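Local coordinates for protein toll (Drosophila melanogaster, PDB 4LXR) that acts as the cell-surface receptor for the cleaved cytokine spaetzle, switching on Toll signalling in antifungal immunity and in dorsal-ventral patterning of the embryo, at residues 726-740 with 761-773. Residues are numbered along the deposited sequence; the frame is centred on the assembly and turned at random.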
ATOM      1  N   TRP A 726      50.682 -44.668  33.168  1.00 38.69           N
ATOM      2  CA  TRP A 726      51.092 -45.873  32.455  1.00 43.22           C
ATOM      3  C   TRP A 726      52.340 -46.531  33.069  1.00 45.55           C
ATOM      4  O   TRP A 726      53.320 -45.856  33.388  1.00 42.09           O
ATOM      5  CB  TRP A 726      51.298 -45.576  30.965  1.00 39.54           C
ATOM      6  CG  TRP A 726      50.055 -45.053  30.303  1.00 35.81           C
ATOM      7  CD1 TRP A 726      49.853 -43.799  29.815  1.00 36.10           C
ATOM      8  CD2 TRP A 726      48.834 -45.773  30.081  1.00 35.27           C
ATOM      9  NE1 TRP A 726      48.586 -43.693  29.290  1.00 35.93           N
ATOM     10  CE2 TRP A 726      47.939 -44.891  29.442  1.00 34.42           C
ATOM     11  CE3 TRP A 726      48.414 -47.081  30.356  1.00 39.74           C
ATOM     12  CZ2 TRP A 726      46.647 -45.272  29.071  1.00 32.71           C
ATOM     13  CZ3 TRP A 726      47.128 -47.456  29.996  1.00 39.44           C
ATOM     14  CH2 TRP A 726      46.260 -46.550  29.355  1.00 38.75           C
ATOM     15  N   MET A 727      52.268 -47.846  33.244  1.00 41.66           N
ATOM     16  CA  MET A 727      53.386 -48.642  33.751  1.00 45.01           C
ATOM     17  C   MET A 727      54.176 -49.171  32.566  1.00 43.18           C
ATOM     18  O   MET A 727      53.778 -50.138  31.921  1.00 88.90           O
ATOM     19  CB  MET A 727      52.868 -49.798  34.621  1.00 45.76           C
ATOM     20  CG  MET A 727      53.931 -50.784  35.087  1.00 81.48           C
ATOM     21  SD  MET A 727      55.113 -50.061  36.246  1.00 82.27           S
ATOM     22  CE  MET A 727      54.021 -49.141  37.336  1.00 85.57           C
ATOM     23  N   CYS A 728      55.286 -48.508  32.272  1.00 43.13           N
ATOM     24  CA  CYS A 728      56.097 -48.843  31.100  1.00 49.82           C
ATOM     25  C   CYS A 728      57.248 -49.792  31.434  1.00 52.79           C
ATOM     26  O   CYS A 728      58.402 -49.392  31.529  1.00 59.84           O
ATOM     27  CB  CYS A 728      56.582 -47.568  30.390  1.00 41.08           C
ATOM     28  SG  CYS A 728      55.170 -46.521  29.800  1.00 39.85           S
ATOM     29  N   ASP A 729      56.902 -51.058  31.628  1.00 54.18           N
ATOM     30  CA  ASP A 729      57.882 -52.123  31.710  1.00 56.66           C
ATOM     31  C   ASP A 729      57.533 -53.164  30.658  1.00 48.03           C
ATOM     32  O   ASP A 729      56.854 -52.866  29.684  1.00 45.75           O
ATOM     33  CB  ASP A 729      57.903 -52.753  33.101  1.00 59.96           C
ATOM     34  CG  ASP A 729      56.518 -53.147  33.585  1.00 59.51           C
ATOM     35  OD1 ASP A 729      55.545 -52.996  32.817  1.00 56.32           O
ATOM     36  OD2 ASP A 729      56.409 -53.611  34.733  1.00 61.67           O
ATOM     37  N   CYS A 730      57.968 -54.395  30.871  1.00 50.41           N
ATOM     38  CA  CYS A 730      57.910 -55.392  29.815  1.00 58.03           C
ATOM     39  C   CYS A 730      56.494 -55.778  29.414  1.00 59.25           C
ATOM     40  O   CYS A 730      56.262 -56.230  28.288  1.00 63.49           O
ATOM     41  CB  CYS A 730      58.721 -56.629  30.195  1.00 65.05           C
ATOM     42  SG  CYS A 730      59.567 -57.301  28.774  1.00 70.56           S
ATOM     43  N   THR A 731      55.544 -55.582  30.324  1.00 57.39           N
ATOM     44  CA  THR A 731      54.159 -55.928  30.042  1.00 63.41           C
ATOM     45  C   THR A 731      53.486 -54.840  29.208  1.00 60.40           C
ATOM     46  O   THR A 731      52.388 -55.035  28.687  1.00 60.61           O
ATOM     47  CB  THR A 731      53.350 -56.181  31.336  1.00 67.22           C
ATOM     48  OG1 THR A 731      52.057 -56.696  31.000  1.00 78.43           O
ATOM     49  CG2 THR A 731      53.185 -54.895  32.132  1.00 57.46           C
ATOM     50  N   ALA A 732      54.150 -53.695  29.084  1.00 57.14           N
ATOM     51  CA  ALA A 732      53.594 -52.576  28.331  1.00 52.31           C
ATOM     52  C   ALA A 732      53.988 -52.649  26.863  1.00 49.72           C
ATOM     53  O   ALA A 732      53.552 -51.824  26.069  1.00 48.25           O
ATOM     54  CB  ALA A 732      54.032 -51.243  28.934  1.00 43.54           C
ATOM     55  N   LYS A 733      54.808 -53.633  26.497  1.00 41.52           N
ATOM     56  CA  LYS A 733      55.223 -53.743  25.101  1.00 43.94           C
ATOM     57  C   LYS A 733      54.070 -53.712  24.070  1.00 40.65           C
ATOM     58  O   LYS A 733      54.156 -52.953  23.114  1.00 39.59           O
ATOM     59  CB  LYS A 733      56.132 -54.944  24.875  1.00 44.35           C
ATOM     60  CG  LYS A 733      56.886 -54.910  23.562  1.00 57.91           C
ATOM     61  CD  LYS A 733      57.179 -56.329  23.078  1.00 69.54           C
ATOM     62  CE  LYS A 733      58.384 -56.390  22.162  1.00 72.10           C
ATOM     63  NZ  LYS A 733      59.539 -57.078  22.825  1.00 78.57           N
ATOM     64  N   PRO A 734      53.003 -54.531  24.255  1.00 39.58           N
ATOM     65  CA  PRO A 734      51.902 -54.444  23.287  1.00 42.10           C
ATOM     66  C   PRO A 734      51.308 -53.049  23.190  1.00 36.01           C
ATOM     67  O   PRO A 734      51.017 -52.617  22.078  1.00 34.91           O
ATOM     68  CB  PRO A 734      50.848 -55.424  23.835  1.00 46.78           C
ATOM     69  CG  PRO A 734      51.371 -55.910  25.142  1.00 56.66           C
ATOM     70  CD  PRO A 734      52.840 -55.700  25.140  1.00 41.83           C
ATOM     71  N   LEU A 735      51.140 -52.373  24.327  1.00 44.24           N
ATOM     72  CA  LEU A 735      50.622 -51.010  24.338  1.00 36.91           C
ATOM     73  C   LEU A 735      51.576 -50.065  23.611  1.00 38.23           C
ATOM     74  O   LEU A 735      51.137 -49.202  22.845  1.00 32.00           O
ATOM     75  CB  LEU A 735      50.342 -50.516  25.764  1.00 34.64           C
ATOM     76  CG  LEU A 735      49.974 -49.028  25.910  1.00 33.24           C
ATOM     77  CD1 LEU A 735      48.735 -48.664  25.112  1.00 31.91           C
ATOM     78  CD2 LEU A 735      49.814 -48.607  27.356  1.00 34.09           C
ATOM     79  N   LEU A 736      52.876 -50.235  23.832  1.00 40.50           N
ATOM     80  CA  LEU A 736      53.854 -49.379  23.163  1.00 37.83           C
ATOM     81  C   LEU A 736      53.768 -49.568  21.653  1.00 34.54           C
ATOM     82  O   LEU A 736      53.684 -48.589  20.915  1.00 31.46           O
ATOM     83  CB  LEU A 736      55.287 -49.616  23.682  1.00 35.10           C
ATOM     84  CG  LEU A 736      56.329 -48.602  23.186  1.00 37.18           C
ATOM     85  CD1 LEU A 736      55.974 -47.203  23.666  1.00 35.96           C
ATOM     86  CD2 LEU A 736      57.801 -48.955  23.577  1.00 36.72           C
ATOM     87  N   LEU A 737      53.756 -50.821  21.194  1.00 38.14           N
ATOM     88  CA  LEU A 737      53.644 -51.102  19.754  1.00 35.87           C
ATOM     89  C   LEU A 737      52.317 -50.602  19.136  1.00 32.63           C
ATOM     90  O   LEU A 737      52.311 -50.091  18.019  1.00 38.23           O
ATOM     91  CB  LEU A 737      53.859 -52.593  19.454  1.00 41.53           C
ATOM     92  CG  LEU A 737      55.273 -53.171  19.626  1.00 44.39           C
ATOM     93  CD1 LEU A 737      55.249 -54.697  19.445  1.00 38.60           C
ATOM     94  CD2 LEU A 737      56.291 -52.516  18.683  1.00 36.28           C
ATOM     95  N   PHE A 738      51.216 -50.758  19.870  1.00 31.76           N
ATOM     96  CA  PHE A 738      49.923 -50.226  19.452  1.00 34.61           C
ATOM     97  C   PHE A 738      50.009 -48.728  19.164  1.00 32.90           C
ATOM     98  O   PHE A 738      49.637 -48.288  18.078  1.00 31.14           O
ATOM     99  CB  PHE A 738      48.839 -50.516  20.510  1.00 34.00           C
ATOM    100  CG  PHE A 738      47.502 -49.867  20.222  1.00 35.72           C
ATOM    101  CD1 PHE A 738      46.628 -50.415  19.290  1.00 38.12           C
ATOM    102  CD2 PHE A 738      47.108 -48.720  20.905  1.00 36.56           C
ATOM    103  CE1 PHE A 738      45.384 -49.817  19.029  1.00 37.96           C
ATOM    104  CE2 PHE A 738      45.866 -48.116  20.650  1.00 31.71           C
ATOM    105  CZ  PHE A 738      45.005 -48.668  19.710  1.00 31.58           C
ATOM    106  N   THR A 739      50.524 -47.958  20.122  1.00 29.14           N
ATOM    107  CA  THR A 739      50.595 -46.509  19.967  1.00 31.07           C
ATOM    108  C   THR A 739      51.454 -46.100  18.771  1.00 32.29           C
ATOM    109  O   THR A 739      51.108 -45.164  18.046  1.00 32.30           O
ATOM    110  CB  THR A 739      51.119 -45.796  21.231  1.00 28.87           C
ATOM    111  OG1 THR A 739      52.500 -46.147  21.437  1.00 31.66           O
ATOM    112  CG2 THR A 739      50.276 -46.168  22.457  1.00 28.95           C
ATOM    113  N   GLN A 740      52.553 -46.820  18.566  1.00 32.15           N
ATOM    114  CA  GLN A 740      53.484 -46.529  17.485  1.00 30.51           C
ATOM    115  C   GLN A 740      52.851 -46.725  16.109  1.00 34.58           C
ATOM    116  O   GLN A 740      53.177 -45.984  15.170  1.00 27.91           O
ATOM    117  CB  GLN A 740      54.778 -47.369  17.609  1.00 29.99           C
ATOM    118  CG  GLN A 740      55.604 -47.090  18.861  1.00 30.72           C
ATOM    119  CD  GLN A 740      56.827 -47.984  18.959  1.00 32.33           C
ATOM    120  OE1 GLN A 740      56.931 -48.986  18.256  1.00 43.01           O
ATOM    121  NE2 GLN A 740      57.765 -47.615  19.819  1.00 33.19           N
ATOM    122  N   THR A 761      58.352 -39.806  31.841  1.00 46.05           N
ATOM    123  CA  THR A 761      58.945 -39.647  30.521  1.00 49.90           C
ATOM    124  C   THR A 761      57.886 -39.841  29.442  1.00 38.10           C
ATOM    125  O   THR A 761      57.057 -40.736  29.569  1.00 37.54           O
ATOM    126  CB  THR A 761      60.018 -40.719  30.308  1.00 50.03           C
ATOM    127  OG1 THR A 761      60.950 -40.681  31.396  1.00 60.73           O
ATOM    128  CG2 THR A 761      60.754 -40.500  28.991  1.00 53.22           C
ATOM    129  N   ARG A 762      57.909 -39.026  28.386  1.00 36.91           N
ATOM    130  CA  ARG A 762      56.958 -39.212  27.283  1.00 34.86           C
ATOM    131  C   ARG A 762      57.070 -40.618  26.697  1.00 39.27           C
ATOM    132  O   ARG A 762      58.173 -41.113  26.431  1.00 43.39           O
ATOM    133  CB  ARG A 762      57.177 -38.205  26.161  1.00 43.70           C
ATOM    134  CG  ARG A 762      56.731 -36.790  26.425  1.00 46.78           C
ATOM    135  CD  ARG A 762      56.778 -36.003  25.118  1.00 56.87           C
ATOM    136  NE  ARG A 762      56.950 -34.573  25.344  1.00 73.83           N
ATOM    137  CZ  ARG A 762      55.961 -33.735  25.647  1.00 76.71           C
ATOM    138  NH1 ARG A 762      54.720 -34.185  25.764  1.00 67.83           N
ATOM    139  NH2 ARG A 762      56.218 -32.444  25.834  1.00 84.80           N
ATOM    140  N   MET A 763      55.930 -41.260  26.497  1.00 33.38           N
ATOM    141  CA  MET A 763      55.921 -42.599  25.940  1.00 35.83           C
ATOM    142  C   MET A 763      56.529 -42.644  24.536  1.00 32.48           C
ATOM    143  O   MET A 763      57.222 -43.620  24.189  1.00 39.15           O
ATOM    144  CB  MET A 763      54.505 -43.188  25.943  1.00 37.75           C
ATOM    145  CG  MET A 763      54.493 -44.624  25.457  1.00 40.02           C
ATOM    146  SD  MET A 763      52.919 -45.461  25.585  1.00 39.04           S
ATOM    147  CE  MET A 763      52.691 -45.521  27.363  1.00 33.43           C
ATOM    148  N   VAL A 764      56.313 -41.589  23.747  1.00 31.45           N
ATOM    149  CA  VAL A 764      56.924 -41.500  22.412  1.00 31.02           C
ATOM    150  C   VAL A 764      58.448 -41.475  22.436  1.00 32.37           C
ATOM    151  O   VAL A 764      59.074 -41.664  21.401  1.00 37.73           O
ATOM    152  CB  VAL A 764      56.459 -40.266  21.572  1.00 33.50           C
ATOM    153  CG1 VAL A 764      54.984 -40.376  21.207  1.00 30.48           C
ATOM    154  CG2 VAL A 764      56.750 -38.967  22.310  1.00 36.91           C
ATOM    155  N   GLU A 765      59.041 -41.225  23.599  1.00 33.72           N
ATOM    156  CA  GLU A 765      60.492 -41.281  23.719  1.00 35.34           C
ATOM    157  C   GLU A 765      61.018 -42.678  24.089  1.00 48.74           C
ATOM    158  O   GLU A 765      62.230 -42.897  24.116  1.00 38.14           O
ATOM    159  CB  GLU A 765      61.005 -40.218  24.693  1.00 36.58           C
ATOM    160  CG  GLU A 765      60.908 -38.815  24.108  1.00 42.67           C
ATOM    161  CD  GLU A 765      61.462 -37.764  25.035  1.00 41.57           C
ATOM    162  OE1 GLU A 765      62.414 -38.068  25.783  1.00 43.21           O
ATOM    163  OE2 GLU A 765      60.929 -36.636  25.026  1.00 47.57           O
ATOM    164  N   LEU A 766      60.112 -43.620  24.352  1.00 36.12           N
ATOM    165  CA  LEU A 766      60.518 -44.985  24.708  1.00 40.72           C
ATOM    166  C   LEU A 766      60.525 -45.925  23.514  1.00 37.07           C
ATOM    167  O   LEU A 766      59.581 -45.941  22.703  1.00 35.46           O
ATOM    168  CB  LEU A 766      59.618 -45.590  25.802  1.00 43.29           C
ATOM    169  CG  LEU A 766      59.875 -45.207  27.260  1.00 48.11           C
ATOM    170  CD1 LEU A 766      61.338 -45.373  27.597  1.00 43.46           C
ATOM    171  CD2 LEU A 766      59.425 -43.781  27.555  1.00 51.21           C
ATOM    172  N   SER A 767      61.593 -46.705  23.430  1.00 38.77           N
ATOM    173  CA  SER A 767      61.716 -47.809  22.497  1.00 50.48           C
ATOM    174  C   SER A 767      61.276 -49.115  23.169  1.00 54.67           C
ATOM    175  O   SER A 767      61.222 -49.213  24.396  1.00 41.13           O
ATOM    176  CB  SER A 767      63.186 -47.934  22.058  1.00 51.24           C
ATOM    177  OG  SER A 767      63.388 -49.062  21.235  1.00 57.14           O
ATOM    178  N   THR A 768      60.980 -50.126  22.362  1.00 40.14           N
ATOM    179  CA  THR A 768      60.647 -51.434  22.900  1.00 52.29           C
ATOM    180  C   THR A 768      61.855 -52.051  23.620  1.00 57.84           C
ATOM    181  O   THR A 768      61.694 -52.902  24.492  1.00 59.74           O
ATOM    182  CB  THR A 768      60.137 -52.388  21.812  1.00 49.52           C
ATOM    183  OG1 THR A 768      61.120 -52.498  20.783  1.00 52.40           O
ATOM    184  CG2 THR A 768      58.868 -51.859  21.201  1.00 45.64           C
ATOM    185  N   ASN A 769      63.060 -51.606  23.271  1.00 60.65           N
ATOM    186  CA  ASN A 769      64.262 -52.071  23.956  1.00 65.52           C
ATOM    187  C   ASN A 769      64.424 -51.462  25.348  1.00 66.33           C
ATOM    188  O   ASN A 769      64.868 -52.138  26.283  1.00 77.31           O
ATOM    189  CB  ASN A 769      65.506 -51.785  23.114  1.00 77.13           C
ATOM    190  CG  ASN A 769      65.358 -52.259  21.683  1.00 85.17           C
ATOM    191  OD1 ASN A 769      65.424 -51.463  20.741  1.00 85.48           O
ATOM    192  ND2 ASN A 769      65.147 -53.561  21.510  1.00 84.77           N
ATOM    193  N   ASP A 770      64.061 -50.188  25.480  1.00 57.33           N
ATOM    194  CA  ASP A 770      64.204 -49.462  26.743  1.00 56.79           C
ATOM    195  C   ASP A 770      63.324 -50.042  27.839  1.00 55.88           C
ATOM    196  O   ASP A 770      63.628 -49.938  29.025  1.00 57.09           O
ATOM    197  CB  ASP A 770      63.798 -47.999  26.562  1.00 53.81           C
ATOM    198  CG  ASP A 770      64.584 -47.301  25.478  1.00 54.96           C
ATOM    199  OD1 ASP A 770      65.788 -47.591  25.329  1.00 53.58           O
ATOM    200  OD2 ASP A 770      63.998 -46.452  24.779  1.00 48.43           O
ATOM    201  N   ILE A 771      62.223 -50.644  27.418  1.00 59.05           N
ATOM    202  CA  ILE A 771      61.086 -50.899  28.284  1.00 61.43           C
ATOM    203  C   ILE A 771      61.074 -52.367  28.710  1.00 71.83           C
ATOM    204  O   ILE A 771      60.508 -52.744  29.738  1.00 74.06           O
ATOM    205  CB  ILE A 771      59.792 -50.536  27.517  1.00 53.82           C
ATOM    206  CG1 ILE A 771      58.566 -50.626  28.397  1.00 60.83           C
ATOM    207  CG2 ILE A 771      59.592 -51.444  26.328  1.00 53.65           C
ATOM    208  CD1 ILE A 771      57.286 -50.507  27.602  1.00 59.75           C
ATOM    209  N   CYS A 772      61.760 -53.184  27.928  1.00 74.08           N
ATOM    210  CA  CYS A 772      61.582 -54.615  27.997  1.00 77.11           C
ATOM    211  C   CYS A 772      62.882 -55.288  27.605  1.00 85.28           C
ATOM    212  O   CYS A 772      63.084 -55.604  26.433  1.00 93.44           O
ATOM    213  CB  CYS A 772      60.454 -55.011  27.040  1.00 74.66           C
ATOM    214  SG  CYS A 772      60.127 -56.768  26.894  1.00108.45           S
ATOM    215  N   PRO A 773      63.785 -55.479  28.583  1.00 84.73           N
ATOM    216  CA  PRO A 773      65.064 -56.163  28.377  1.00 86.95           C
ATOM    217  C   PRO A 773      64.875 -57.577  27.828  1.00 84.13           C
ATOM    218  O   PRO A 773      65.253 -57.833  26.684  1.00 81.21           O
ATOM    219  CB  PRO A 773      65.652 -56.220  29.791  1.00 92.40           C
ATOM    220  CG  PRO A 773      65.051 -55.037  30.485  1.00 87.44           C
ATOM    221  CD  PRO A 773      63.654 -54.964  29.958  1.00 83.06           C
TER
HETATM  222  O   HOH W   1      57.116 -44.951  21.288  1.00 28.00           O
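L736 projects from helix 733-740 and splits its two methyls between the two halves of segment 761-773. CD1 presses on M763 CG at 3.5 Å, a tight carbon pair, the two side chains lying alongside one another and pointing opposite ways. CD2 lies over the backbone where S767 joins T768, 3.5 Å from S767 C, and also meets T768 CG2 and I771 CG2. M763 leaves its backbone with CG anti to N (chi1 -176°) and stays extended until chi3 turns at -65°, which brings CE to 3.6 Å from C728 SG and obliquely up to W726. Its sulfur passes T739 CG2. I771 supplies the other main apolar contact: CG1, anti to the backbone N, sits close against the carbonyl oxygens of C728 and D729 and carries CD1 to 3.6 Å from A732 CB. Toward the chain end, C730 and C772 form a disulfide, SG to SG at 2.0 Å, whose unusual torsion (chi3 32°) is doubtful because C772 is poorly ordered. At the other end of the contact, a water accepts from Q740 NE2 and donates to L766 O. The short turn bearing I771 is held by a capping box, in which S767 N donates to D770 OD2 at 2.8 Å and N769 N to S767 OG. The loop leading into helix 733-740 is thus bridged once to the chain end and once, through C728-C754, to strand 753-754, while the helix packs on the returning chain: the cysteine-rich LRRCT cap, here the second of Toll's ectodomain, closing its C-terminal leucine-rich repeats.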